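Local atomic coordinates of beta sliding clamp (Caulobacter crescentus, PDB entry 5WCE), a protein that probably encircles DNA as a ring-shaped dimer and tethers DNA polymerases and other proteins to it, making replication processive. Residues I40-E45 with L49-T54; G72-P77 with P103-Q108; A78-E83 with F114-L119. All coordinates share one frame; numbering follows the deposited sequence.

Overall arrangement
All three contacts lie in the N-terminal domain, on the same side of the chain's centre. Contacts 1 and 2 have centres about 11 Å apart. They share the sheet in which strand 72-77 borders strand 39-45, joined by probable hydrogen bonds such as Ile-40 N to Ala-76 O, 2.7 Å. Contacts 2 and 3 are closer, about 7 Å between centres. Strand 72-77 runs straight into helix 78-87, and strands 105-109 and 112-116 are neighbours in a second sheet. Contact 3 lies about 13 Å from contact 1, centre to centre, and touches it through Ile-40 and Ala-78. It also borders the dimer interface, where strand 112-116 pairs with the second subunit.

Contact 1: I40-E45 with L49-T54; sequences ILLSAE and LSFSAT
Strands 40-45 and 49-54 run antiparallel, at 161° between their directions, with Leu-41 paired with Ser-52 and Ser-43 with Ser-50 as hydrogen-bonded pairs. Each pair is closed by two backbone bonds. Ser-50 N to Ser-43 O is the straightest of the four, at 2.8 Å and 176°. Leu-42 with Phe-51 and Ala-44 with Leu-49 are the non-hydrogen-bonded pairs. CA-H...O contacts lie between the strands as well, as from Phe-51 CA to Leu-41 O at 3.3 Å.

The side chains sort onto two faces. On the apolar one, Leu-42 and Phe-51 cross obliquely. Leu-42 CD2 sits 3.5 Å from Phe-51 CD2 and almost as near to Phe-51 CE2, so one methyl meets the CD2-CE2 bond of the ring at a slant. Ile-40 CG2 comes to the edge of the same ring, near its plane, 4.2 Å from Phe-51 CD2. Leu-49 holds CG anti to its backbone N (chi1 -177°). This swings CD1 across to the first strand, where it meets Ala-44 CB at 4.1 Å and also Leu-42 CB. Helix 14-25 covers this face, with Leu-17 and Ala-20 against Phe-51.

The other face carries Leu-41, Ser-43, Ser-50 and Ser-52. Here the pairs meet through their CB atoms, 4.1 Å apart for Leu-41 and Ser-52. A water donates to Ser-43 O and is hydrogen-bonded to Ser-50 OG, 2.8 Å away. Ser-43 O is thus gripped twice, by a backbone N-H and by the water. Phe-124 packs over Leu-41 and Ser-52.

This is a beta hairpin. It lies within a sheet that continues from the N-terminal domain into the central one, and its apolar face lies against a helix, the layering expected of the DNA-encircling ring fold.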
ATOM      1  N   ILE A  40     -13.076 -20.440 -11.761  1.00 19.23           N
ATOM      2  CA  ILE A  40     -13.350 -19.985 -13.118  1.00 19.77           C
ATOM      3  C   ILE A  40     -13.940 -21.147 -13.896  1.00 19.68           C
ATOM      4  O   ILE A  40     -13.449 -22.266 -13.816  1.00 19.18           O
ATOM      5  CB  ILE A  40     -12.087 -19.422 -13.829  1.00 21.12           C
ATOM      6  CG1 ILE A  40     -11.719 -18.070 -13.260  1.00 22.13           C
ATOM      7  CG2 ILE A  40     -12.289 -19.246 -15.341  1.00 21.47           C
ATOM      8  CD1 ILE A  40     -10.302 -17.569 -13.589  1.00 23.08           C
ATOM      9  N   LEU A  41     -15.010 -20.886 -14.628  1.00 18.72           N
ATOM     10  CA  LEU A  41     -15.539 -21.803 -15.646  1.00 19.77           C
ATOM     11  C   LEU A  41     -14.720 -21.655 -16.932  1.00 19.36           C
ATOM     12  O   LEU A  41     -14.673 -20.565 -17.549  1.00 19.00           O
ATOM     13  CB  LEU A  41     -17.006 -21.472 -15.935  1.00 21.03           C
ATOM     14  CG  LEU A  41     -17.656 -22.296 -17.073  1.00 22.22           C
ATOM     15  CD1 LEU A  41     -17.728 -23.769 -16.712  1.00 23.27           C
ATOM     16  CD2 LEU A  41     -19.017 -21.693 -17.366  1.00 23.20           C
ATOM     17  N   LEU A  42     -14.037 -22.744 -17.323  1.00 20.40           N
ATOM     18  CA  LEU A  42     -13.208 -22.824 -18.510  1.00 21.14           C
ATOM     19  C   LEU A  42     -14.033 -23.615 -19.538  1.00 22.04           C
ATOM     20  O   LEU A  42     -14.479 -24.714 -19.254  1.00 21.22           O
ATOM     21  CB  LEU A  42     -11.891 -23.524 -18.216  1.00 22.21           C
ATOM     22  CG  LEU A  42     -10.972 -22.819 -17.217  1.00 23.31           C
ATOM     23  CD1 LEU A  42      -9.781 -23.736 -16.925  1.00 24.59           C
ATOM     24  CD2 LEU A  42     -10.447 -21.512 -17.755  1.00 23.44           C
ATOM     25  N   SER A  43     -14.255 -23.030 -20.702  1.00 22.29           N
ATOM     26  CA  SER A  43     -15.049 -23.699 -21.698  1.00 24.79           C
ATOM     27  C   SER A  43     -14.293 -23.667 -23.037  1.00 24.26           C
ATOM     28  O   SER A  43     -14.115 -22.599 -23.636  1.00 23.28           O
ATOM     29  CB  SER A  43     -16.431 -23.030 -21.735  1.00 26.09           C
ATOM     30  OG  SER A  43     -17.189 -23.606 -22.789  1.00 31.84           O
ATOM     31  N   ALA A  44     -13.810 -24.833 -23.487  1.00 23.50           N
ATOM     32  CA  ALA A  44     -13.014 -24.919 -24.706  1.00 24.05           C
ATOM     33  C   ALA A  44     -13.851 -25.464 -25.867  1.00 25.65           C
ATOM     34  O   ALA A  44     -14.452 -26.534 -25.745  1.00 25.07           O
ATOM     35  CB  ALA A  44     -11.817 -25.811 -24.506  1.00 24.02           C
ATOM     36  N   GLU A  45     -13.805 -24.776 -26.984  1.00 27.02           N
ATOM     37  CA  GLU A  45     -14.594 -25.154 -28.151  1.00 30.86           C
ATOM     38  C   GLU A  45     -14.068 -24.385 -29.350  1.00 29.77           C
ATOM     39  O   GLU A  45     -13.788 -23.216 -29.248  1.00 28.25           O
ATOM     40  CB  GLU A  45     -16.069 -24.805 -27.903  1.00 35.30           C
ATOM     41  CG  GLU A  45     -17.036 -25.489 -28.848  1.00 40.62           C
ATOM     42  CD  GLU A  45     -18.445 -24.892 -28.758  1.00 46.44           C
ATOM     43  OE1 GLU A  45     -18.760 -24.187 -27.768  1.00 54.33           O
ATOM     44  OE2 GLU A  45     -19.239 -25.097 -29.684  1.00 53.43           O
ATOM     45  N   LEU A  49     -10.870 -20.601 -25.941  1.00 24.64           N
ATOM     46  CA  LEU A  49     -11.096 -20.908 -24.555  1.00 23.51           C
ATOM     47  C   LEU A  49     -11.878 -19.725 -23.959  1.00 22.96           C
ATOM     48  O   LEU A  49     -11.398 -18.583 -24.014  1.00 21.70           O
ATOM     49  CB  LEU A  49      -9.761 -21.070 -23.830  1.00 23.30           C
ATOM     50  CG  LEU A  49      -9.794 -21.467 -22.349  1.00 22.26           C
ATOM     51  CD1 LEU A  49     -10.680 -22.664 -22.117  1.00 22.26           C
ATOM     52  CD2 LEU A  49      -8.394 -21.722 -21.849  1.00 22.67           C
ATOM     53  N   SER A  50     -13.069 -20.009 -23.445  1.00 23.08           N
ATOM     54  CA  SER A  50     -13.902 -19.034 -22.745  1.00 23.10           C
ATOM     55  C   SER A  50     -13.696 -19.158 -21.252  1.00 21.77           C
ATOM     56  O   SER A  50     -13.370 -20.241 -20.732  1.00 20.37           O
ATOM     57  CB  SER A  50     -15.376 -19.198 -23.082  1.00 24.21           C
ATOM     58  OG  SER A  50     -15.563 -18.986 -24.476  1.00 26.61           O
ATOM     59  N   PHE A  51     -13.852 -18.014 -20.571  1.00 21.58           N
ATOM     60  CA  PHE A  51     -13.500 -17.871 -19.148  1.00 21.07           C
ATOM     61  C   PHE A  51     -14.666 -17.151 -18.544  1.00 22.05           C
ATOM     62  O   PHE A  51     -15.138 -16.166 -19.178  1.00 23.70           O
ATOM     63  CB  PHE A  51     -12.283 -17.010 -18.974  1.00 21.31           C
ATOM     64  CG  PHE A  51     -11.013 -17.565 -19.562  1.00 21.02           C
ATOM     65  CD1 PHE A  51     -10.720 -17.378 -20.921  1.00 22.15           C
ATOM     66  CD2 PHE A  51     -10.089 -18.145 -18.763  1.00 20.92           C
ATOM     67  CE1 PHE A  51      -9.508 -17.826 -21.461  1.00 22.48           C
ATOM     68  CE2 PHE A  51      -8.876 -18.594 -19.282  1.00 21.63           C
ATOM     69  CZ  PHE A  51      -8.602 -18.448 -20.634  1.00 22.19           C
ATOM     70  N   SER A  52     -15.199 -17.640 -17.434  1.00 21.58           N
ATOM     71  CA  SER A  52     -16.290 -16.961 -16.721  1.00 21.05           C
ATOM     72  C   SER A  52     -16.013 -16.994 -15.213  1.00 20.41           C
ATOM     73  O   SER A  52     -15.535 -18.005 -14.666  1.00 19.73           O
ATOM     74  CB  SER A  52     -17.612 -17.634 -17.115  1.00 23.48           C
ATOM     75  OG  SER A  52     -18.633 -17.164 -16.304  1.00 30.64           O
ATOM     76  N   ALA A  53     -16.262 -15.874 -14.537  1.00 19.34           N
ATOM     77  CA  ALA A  53     -16.229 -15.842 -13.092  1.00 19.05           C
ATOM     78  C   ALA A  53     -17.364 -14.984 -12.585  1.00 18.52           C
ATOM     79  O   ALA A  53     -17.844 -14.084 -13.299  1.00 17.97           O
ATOM     80  CB  ALA A  53     -14.894 -15.346 -12.600  1.00 18.61           C
ATOM     81  N   THR A  54     -17.789 -15.262 -11.372  1.00 18.97           N
ATOM     82  CA  THR A  54     -18.940 -14.532 -10.788  1.00 20.57           C
ATOM     83  C   THR A  54     -18.901 -14.426  -9.273  1.00 21.41           C
ATOM     84  O   THR A  54     -18.292 -15.244  -8.587  1.00 21.49           O
ATOM     85  CB  THR A  54     -20.254 -15.258 -11.181  1.00 20.88           C
ATOM     86  OG1 THR A  54     -21.399 -14.466 -10.855  1.00 21.73           O
ATOM     87  CG2 THR A  54     -20.376 -16.622 -10.503  1.00 22.05           C
TER
HETATM   88  O   HOH W   1     -15.368 -21.309 -26.053  1.00 35.39           O

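Contact 2: G72-P77 with P103-Q108; sequences GQITAP and PRLVIQ
Leu-105 meets Ile-74 and Ala-76 through apolar contacts alone. Its isobutyl group reaches across from strand 105-108 to two residues of strand 72-77. Leu-105 CD1 goes to Ile-74 and lies 3.4 Å from Ile-74 CD1, closer than methyl groups usually come. Leu-105 CD2 rests chiefly on Ala-76, 3.8 Å from Ala-76 CB, and meets Ile-74 CD1 more loosely. The same Ile-74 CD1 is near Leu-105 CG at 4.1 Å, so the end of the isoleucine also lies near the branch point. The two side chains cross at about a right angle.

The torsions explain this approach. Ile-74 places CG1 between its backbone N and carbonyl carbon, at chi1 62°. From there the extended branch carries CD1 out to the leucine. Leu-105 keeps CG opposite its own backbone N, at chi1 171°, and presents both methyls to strand 72-77. Ala-76 makes its contact with CB alone, and the CA atoms of Ala-76 and Leu-105 are 7.4 Å apart.

No hydrogen bond joins the two segments. Their backbones are bonded within two different sheets, strand 72-77 to strand 39-45 and Leu-105 to Leu-116, while Thr-75, pointing the opposite way from Ile-74 and Ala-76, is hydrogen-bonded through OG1 to Leu-119 O and Asn-39 ND2. Next to Leu-105, Arg-104 forms a salt bridge with Asp-102 and gives a hydrogen bond from NH1 to Ala-312 O of the second subunit.

The chemistry is that of a small, buried seam between two sheets, 118 Å² in all. Only van der Waals and hydrophobic forces act directly across it. The link is apolar and not fixed by hydrogen bonds, and it is tight where the two CD1 methyls meet.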
ATOM      1  N   GLY A  72     -14.391 -29.085 -24.197  1.00 26.59           N
ATOM      2  CA  GLY A  72     -15.049 -29.439 -22.961  1.00 27.92           C
ATOM      3  C   GLY A  72     -15.048 -28.279 -22.000  1.00 28.58           C
ATOM      4  O   GLY A  72     -14.546 -27.193 -22.342  1.00 29.23           O
ATOM      5  N   GLN A  73     -15.604 -28.532 -20.819  1.00 29.82           N
ATOM      6  CA  GLN A  73     -15.808 -27.506 -19.773  1.00 31.28           C
ATOM      7  C   GLN A  73     -15.430 -28.021 -18.408  1.00 30.39           C
ATOM      8  O   GLN A  73     -15.800 -29.138 -18.029  1.00 30.00           O
ATOM      9  CB  GLN A  73     -17.271 -27.097 -19.639  1.00 33.87           C
ATOM     10  CG  GLN A  73     -17.904 -26.404 -20.812  1.00 36.33           C
ATOM     11  CD  GLN A  73     -19.279 -25.890 -20.436  1.00 38.56           C
ATOM     12  OE1 GLN A  73     -19.526 -24.674 -20.437  1.00 39.87           O
ATOM     13  NE2 GLN A  73     -20.176 -26.817 -20.070  1.00 40.53           N
ATOM     14  N   ILE A  74     -14.739 -27.202 -17.639  1.00 29.08           N
ATOM     15  CA  ILE A  74     -14.439 -27.542 -16.259  1.00 29.22           C
ATOM     16  C   ILE A  74     -14.371 -26.269 -15.442  1.00 26.37           C
ATOM     17  O   ILE A  74     -14.330 -25.188 -16.030  1.00 25.97           O
ATOM     18  CB  ILE A  74     -13.071 -28.224 -16.157  1.00 31.39           C
ATOM     19  CG1 ILE A  74     -11.981 -27.259 -16.638  1.00 31.73           C
ATOM     20  CG2 ILE A  74     -13.048 -29.557 -16.876  1.00 34.76           C
ATOM     21  CD1 ILE A  74     -10.611 -27.830 -16.749  1.00 34.57           C
ATOM     22  N   THR A  75     -14.332 -26.398 -14.120  1.00 24.50           N
ATOM     23  CA  THR A  75     -14.092 -25.239 -13.281  1.00 23.96           C
ATOM     24  C   THR A  75     -12.860 -25.475 -12.427  1.00 22.86           C
ATOM     25  O   THR A  75     -12.578 -26.627 -12.000  1.00 23.00           O
ATOM     26  CB  THR A  75     -15.274 -24.800 -12.385  1.00 24.17           C
ATOM     27  OG1 THR A  75     -15.361 -25.628 -11.221  1.00 25.68           O
ATOM     28  CG2 THR A  75     -16.580 -24.838 -13.187  1.00 25.12           C
ATOM     29  N   ALA A  76     -12.125 -24.392 -12.196  1.00 21.92           N
ATOM     30  CA  ALA A  76     -10.870 -24.501 -11.456  1.00 22.59           C
ATOM     31  C   ALA A  76     -10.592 -23.211 -10.679  1.00 21.79           C
ATOM     32  O   ALA A  76     -11.092 -22.143 -11.081  1.00 20.66           O
ATOM     33  CB  ALA A  76      -9.746 -24.806 -12.458  1.00 22.93           C
ATOM     34  N   PRO A  77      -9.810 -23.294  -9.576  1.00 21.90           N
ATOM     35  CA  PRO A  77      -9.605 -22.146  -8.702  1.00 21.89           C
ATOM     36  C   PRO A  77      -8.996 -20.931  -9.425  1.00 21.30           C
ATOM     37  O   PRO A  77      -7.971 -21.019 -10.084  1.00 20.42           O
ATOM     38  CB  PRO A  77      -8.707 -22.680  -7.566  1.00 23.18           C
ATOM     39  CG  PRO A  77      -8.789 -24.140  -7.665  1.00 23.89           C
ATOM     40  CD  PRO A  77      -9.127 -24.499  -9.064  1.00 23.15           C
ATOM     41  N   PRO A 103      -8.533 -36.983 -11.703  1.00 44.58           N
ATOM     42  CA  PRO A 103      -9.679 -36.018 -11.824  1.00 42.23           C
ATOM     43  C   PRO A 103      -9.290 -34.512 -11.764  1.00 38.10           C
ATOM     44  O   PRO A 103     -10.142 -33.641 -11.830  1.00 38.23           O
ATOM     45  CB  PRO A 103     -10.537 -36.363 -10.602  1.00 44.04           C
ATOM     46  CG  PRO A 103      -9.521 -36.787  -9.564  1.00 45.11           C
ATOM     47  CD  PRO A 103      -8.485 -37.591 -10.348  1.00 46.34           C
ATOM     48  N   ARG A 104      -8.009 -34.201 -11.642  1.00 35.08           N
ATOM     49  CA  ARG A 104      -7.575 -32.814 -11.484  1.00 31.28           C
ATOM     50  C   ARG A 104      -7.267 -32.174 -12.823  1.00 28.28           C
ATOM     51  O   ARG A 104      -6.883 -32.818 -13.744  1.00 28.83           O
ATOM     52  CB  ARG A 104      -6.387 -32.773 -10.517  1.00 31.96           C
ATOM     53  CG  ARG A 104      -6.777 -33.034  -9.071  1.00 32.75           C
ATOM     54  CD  ARG A 104      -5.576 -33.221  -8.156  1.00 34.12           C
ATOM     55  NE  ARG A 104      -4.703 -34.302  -8.635  1.00 34.78           N
ATOM     56  CZ  ARG A 104      -3.554 -34.663  -8.040  1.00 35.03           C
ATOM     57  NH1 ARG A 104      -3.147 -34.077  -6.930  1.00 34.58           N
ATOM     58  NH2 ARG A 104      -2.831 -35.628  -8.582  1.00 35.23           N
ATOM     59  N   LEU A 105      -7.419 -30.879 -12.934  1.00 26.21           N
ATOM     60  CA  LEU A 105      -6.949 -30.125 -14.123  1.00 24.95           C
ATOM     61  C   LEU A 105      -5.404 -30.169 -14.148  1.00 24.93           C
ATOM     62  O   LEU A 105      -4.758 -29.840 -13.145  1.00 26.10           O
ATOM     63  CB  LEU A 105      -7.402 -28.683 -14.052  1.00 23.96           C
ATOM     64  CG  LEU A 105      -6.829 -27.740 -15.099  1.00 23.47           C
ATOM     65  CD1 LEU A 105      -7.251 -28.165 -16.483  1.00 23.63           C
ATOM     66  CD2 LEU A 105      -7.226 -26.318 -14.841  1.00 23.11           C
ATOM     67  N   VAL A 106      -4.818 -30.549 -15.268  1.00 24.21           N
ATOM     68  CA  VAL A 106      -3.339 -30.585 -15.374  1.00 24.80           C
ATOM     69  C   VAL A 106      -2.855 -29.386 -16.196  1.00 24.44           C
ATOM     70  O   VAL A 106      -3.310 -29.194 -17.331  1.00 23.03           O
ATOM     71  CB  VAL A 106      -2.832 -31.877 -16.033  1.00 25.43           C
ATOM     72  CG1 VAL A 106      -1.316 -31.833 -16.143  1.00 26.52           C
ATOM     73  CG2 VAL A 106      -3.288 -33.084 -15.218  1.00 26.10           C
ATOM     74  N   ILE A 107      -1.954 -28.590 -15.608  1.00 24.49           N
ATOM     75  CA  ILE A 107      -1.400 -27.416 -16.257  1.00 24.95           C
ATOM     76  C   ILE A 107       0.048 -27.747 -16.401  1.00 27.13           C
ATOM     77  O   ILE A 107       0.744 -28.022 -15.382  1.00 28.06           O
ATOM     78  CB  ILE A 107      -1.559 -26.110 -15.435  1.00 24.74           C
ATOM     79  CG1 ILE A 107      -3.037 -25.823 -15.155  1.00 24.28           C
ATOM     80  CG2 ILE A 107      -0.895 -24.916 -16.120  1.00 24.39           C
ATOM     81  CD1 ILE A 107      -3.392 -26.042 -13.721  1.00 25.16           C
ATOM     82  N   GLN A 108       0.509 -27.744 -17.643  1.00 28.05           N
ATOM     83  CA  GLN A 108       1.906 -28.028 -17.904  1.00 29.99           C
ATOM     84  C   GLN A 108       2.504 -26.984 -18.830  1.00 29.27           C
ATOM     85  O   GLN A 108       1.892 -26.589 -19.835  1.00 27.35           O
ATOM     86  CB  GLN A 108       2.001 -29.382 -18.529  1.00 32.60           C
ATOM     87  CG  GLN A 108       3.433 -29.710 -18.899  1.00 37.30           C
ATOM     88  CD  GLN A 108       3.760 -31.113 -18.516  1.00 40.50           C
ATOM     89  OE1 GLN A 108       2.934 -32.025 -18.719  1.00 43.45           O
ATOM     90  NE2 GLN A 108       4.939 -31.304 -17.914  1.00 43.32           N
TER

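Contact 3: A78-E83 with F114-L119; sequences AHTLYE and FNLPVL
Thr-80 and Leu-81, both in the first turn of helix 78-87, touch Leu-116, the last residue of the strand in 114-119. Thr-80 comes first and points toward the strand. Its methyl does the touching. CG2 lies opposite the backbone N, with OG1 beside that N (chi1 -62°), and Thr-80 CG2 stops 4.1 Å from Leu-116 CD2. The threonine and leucine side chains run alongside each other, pointing opposite ways.

Leu-81 follows and takes the other methyl of the same leucine. Its CD1 is 4.4 Å from Leu-116 CD1, a looser contact. Leu-116 thus gives one methyl to each of two consecutive helix residues. Its chi2 of -170° extends CD1 toward Leu-81, while CD2 branches aside to Thr-80 CG2. Even so, the CA atoms of Leu-81 and Leu-116 stay 8.4 Å apart, and only 98 Å² is buried.

Further along, Tyr-82 N bonds to Ala-78 O at 2.9 Å and Glu-83 N to His-79 O at 2.8 Å. These helical bonds hold the turn from which Thr-80 and Leu-81 project. No hydrogen bond crosses to segment 114-119.

Through Leu-81, helix 78-87 also packs on Ile-107 of strand 105-109 and on Leu-21 of helix 14-25, while Tyr-82 lies against that same helix. Just before Leu-116, Phe-114 and Asn-115 pair in an antiparallel ladder with a strand of the second subunit, so the sheet runs on across the dimer interface.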
ATOM      1  N   ALA A  78      -9.646 -19.801  -9.268  1.00 21.37           N
ATOM      2  CA  ALA A  78      -9.361 -18.649 -10.111  1.00 21.26           C
ATOM      3  C   ALA A  78      -8.036 -17.948  -9.796  1.00 21.34           C
ATOM      4  O   ALA A  78      -7.183 -17.810 -10.674  1.00 20.70           O
ATOM      5  CB  ALA A  78     -10.490 -17.662 -10.025  1.00 21.01           C
ATOM      6  N   HIS A  79      -7.877 -17.498  -8.560  1.00 22.92           N
ATOM      7  CA  HIS A  79      -6.643 -16.791  -8.158  0.50 23.58           C
ATOM      8  C   HIS A  79      -5.422 -17.719  -8.300  1.00 23.48           C
ATOM      9  O   HIS A  79      -4.365 -17.304  -8.782  1.00 23.69           O
ATOM     10  CB  HIS A  79      -6.743 -16.240  -6.714  0.50 25.11           C
ATOM     11  CG  HIS A  79      -7.825 -15.195  -6.498  0.50 24.66           C
ATOM     12  ND1 HIS A  79      -8.017 -14.105  -7.326  0.50 24.62           N
ATOM     13  CD2 HIS A  79      -8.725 -15.042  -5.485  0.50 25.44           C
ATOM     14  CE1 HIS A  79      -9.022 -13.367  -6.877  0.50 23.85           C
ATOM     15  NE2 HIS A  79      -9.468 -13.908  -5.757  0.50 24.81           N
ATOM     16  N   THR A  80      -5.571 -18.967  -7.908  1.00 23.04           N
ATOM     17  CA  THR A  80      -4.464 -19.918  -8.018  1.00 23.56           C
ATOM     18  C   THR A  80      -4.044 -20.153  -9.474  1.00 23.03           C
ATOM     19  O   THR A  80      -2.828 -20.133  -9.814  1.00 22.72           O
ATOM     20  CB  THR A  80      -4.830 -21.243  -7.352  1.00 24.29           C
ATOM     21  OG1 THR A  80      -5.074 -20.994  -5.954  1.00 24.89           O
ATOM     22  CG2 THR A  80      -3.738 -22.301  -7.531  1.00 24.99           C
ATOM     23  N   LEU A  81      -5.023 -20.374 -10.339  1.00 22.71           N
ATOM     24  CA  LEU A  81      -4.713 -20.460 -11.745  1.00 23.50           C
ATOM     25  C   LEU A  81      -4.018 -19.209 -12.275  1.00 23.10           C
ATOM     26  O   LEU A  81      -2.993 -19.325 -12.954  1.00 22.38           O
ATOM     27  CB  LEU A  81      -5.957 -20.745 -12.573  1.00 24.62           C
ATOM     28  CG  LEU A  81      -5.731 -21.112 -14.037  1.00 25.71           C
ATOM     29  CD1 LEU A  81      -4.729 -22.211 -14.238  1.00 26.51           C
ATOM     30  CD2 LEU A  81      -7.033 -21.540 -14.700  1.00 26.19           C
ATOM     31  N   TYR A  82      -4.538 -18.037 -11.916  1.00 23.94           N
ATOM     32  CA  TYR A  82      -3.946 -16.748 -12.332  1.00 25.32           C
ATOM     33  C   TYR A  82      -2.472 -16.641 -11.856  1.00 25.38           C
ATOM     34  O   TYR A  82      -1.580 -16.361 -12.638  1.00 24.95           O
ATOM     35  CB  TYR A  82      -4.797 -15.566 -11.814  1.00 27.16           C
ATOM     36  CG  TYR A  82      -4.146 -14.220 -12.051  1.00 28.65           C
ATOM     37  CD1 TYR A  82      -4.161 -13.639 -13.321  1.00 29.43           C
ATOM     38  CD2 TYR A  82      -3.477 -13.550 -11.012  1.00 31.10           C
ATOM     39  CE1 TYR A  82      -3.541 -12.430 -13.561  1.00 30.21           C
ATOM     40  CE2 TYR A  82      -2.819 -12.355 -11.242  1.00 32.92           C
ATOM     41  CZ  TYR A  82      -2.855 -11.788 -12.508  1.00 32.65           C
ATOM     42  OH  TYR A  82      -2.212 -10.573 -12.718  1.00 32.72           O
ATOM     43  N   GLU A  83      -2.230 -16.938 -10.589  1.00 24.74           N
ATOM     44  CA  GLU A  83      -0.890 -16.860 -10.026  1.00 25.54           C
ATOM     45  C   GLU A  83       0.087 -17.828 -10.650  1.00 24.93           C
ATOM     46  O   GLU A  83       1.210 -17.453 -10.937  1.00 24.40           O
ATOM     47  CB  GLU A  83      -0.948 -17.018  -8.508  1.00 27.78           C
ATOM     48  CG  GLU A  83      -1.538 -15.738  -7.871  1.00 28.85           C
ATOM     49  CD  GLU A  83      -0.560 -14.572  -8.036  1.00 30.02           C
ATOM     50  OE1 GLU A  83       0.624 -14.739  -7.688  1.00 35.54           O
ATOM     51  OE2 GLU A  83      -0.873 -13.565  -8.632  1.00 32.41           O
ATOM     52  N   PHE A 114       1.280 -28.701 -12.813  1.00 28.11           N
ATOM     53  CA  PHE A 114       0.380 -28.504 -11.706  1.00 28.37           C
ATOM     54  C   PHE A 114      -0.875 -29.370 -11.889  1.00 28.57           C
ATOM     55  O   PHE A 114      -1.349 -29.554 -13.011  1.00 26.24           O
ATOM     56  CB  PHE A 114      -0.024 -27.061 -11.585  1.00 28.06           C
ATOM     57  CG  PHE A 114       1.124 -26.107 -11.505  1.00 28.73           C
ATOM     58  CD1 PHE A 114       1.842 -25.756 -12.651  1.00 29.57           C
ATOM     59  CD2 PHE A 114       1.480 -25.548 -10.300  1.00 30.04           C
ATOM     60  CE1 PHE A 114       2.935 -24.909 -12.581  1.00 31.08           C
ATOM     61  CE2 PHE A 114       2.566 -24.673 -10.219  1.00 31.01           C
ATOM     62  CZ  PHE A 114       3.292 -24.360 -11.363  1.00 31.19           C
ATOM     63  N   ASN A 115      -1.374 -29.917 -10.781  1.00 29.97           N
ATOM     64  CA  ASN A 115      -2.676 -30.662 -10.766  1.00 30.03           C
ATOM     65  C   ASN A 115      -3.558 -29.915  -9.763  1.00 28.84           C
ATOM     66  O   ASN A 115      -3.200 -29.779  -8.571  1.00 28.61           O
ATOM     67  CB  ASN A 115      -2.494 -32.096 -10.326  1.00 31.99           C
ATOM     68  CG  ASN A 115      -1.405 -32.842 -11.127  1.00 33.52           C
ATOM     69  OD1 ASN A 115      -1.702 -33.656 -11.946  1.00 37.35           O
ATOM     70  ND2 ASN A 115      -0.190 -32.587 -10.858  1.00 36.18           N
ATOM     71  N   LEU A 116      -4.659 -29.342 -10.254  1.00 27.87           N
ATOM     72  CA  LEU A 116      -5.547 -28.501  -9.452  1.00 27.06           C
ATOM     73  C   LEU A 116      -6.924 -29.171  -9.357  1.00 27.05           C
ATOM     74  O   LEU A 116      -7.426 -29.690 -10.346  1.00 24.99           O
ATOM     75  CB  LEU A 116      -5.737 -27.154 -10.108  1.00 27.94           C
ATOM     76  CG  LEU A 116      -4.532 -26.251 -10.256  1.00 28.33           C
ATOM     77  CD1 LEU A 116      -5.055 -24.891 -10.704  1.00 28.03           C
ATOM     78  CD2 LEU A 116      -3.756 -26.190  -8.952  1.00 29.82           C
ATOM     79  N   PRO A 117      -7.518 -29.183  -8.144  1.00 27.93           N
ATOM     80  CA  PRO A 117      -8.823 -29.820  -7.989  1.00 27.51           C
ATOM     81  C   PRO A 117      -9.887 -29.007  -8.745  1.00 25.35           C
ATOM     82  O   PRO A 117      -9.787 -27.773  -8.903  1.00 24.39           O
ATOM     83  CB  PRO A 117      -9.087 -29.751  -6.480  1.00 29.00           C
ATOM     84  CG  PRO A 117      -8.334 -28.497  -6.059  1.00 29.13           C
ATOM     85  CD  PRO A 117      -7.038 -28.633  -6.855  1.00 28.79           C
ATOM     86  N   VAL A 118     -10.849 -29.746  -9.273  1.00 24.18           N
ATOM     87  CA  VAL A 118     -11.920 -29.147 -10.099  1.00 23.49           C
ATOM     88  C   VAL A 118     -13.277 -29.322  -9.428  1.00 24.21           C
ATOM     89  O   VAL A 118     -13.459 -30.188  -8.542  1.00 23.96           O
ATOM     90  CB  VAL A 118     -11.973 -29.720 -11.537  1.00 23.15           C
ATOM     91  CG1 VAL A 118     -10.704 -29.382 -12.282  1.00 23.07           C
ATOM     92  CG2 VAL A 118     -12.248 -31.223 -11.575  1.00 24.51           C
ATOM     93  N   LEU A 119     -14.223 -28.480  -9.855  1.00 24.10           N
ATOM     94  CA  LEU A 119     -15.602 -28.707  -9.528  1.00 25.54           C
ATOM     95  C   LEU A 119     -16.407 -28.739 -10.839  1.00 26.13           C
ATOM     96  O   LEU A 119     -16.064 -28.047 -11.816  1.00 25.69           O
ATOM     97  CB  LEU A 119     -16.099 -27.661  -8.532  1.00 25.38           C
ATOM     98  CG  LEU A 119     -15.440 -27.719  -7.141  1.00 26.54           C
ATOM     99  CD1 LEU A 119     -15.731 -26.442  -6.376  1.00 26.87           C
ATOM    100  CD2 LEU A 119     -15.921 -28.957  -6.337  1.00 27.54           C
TER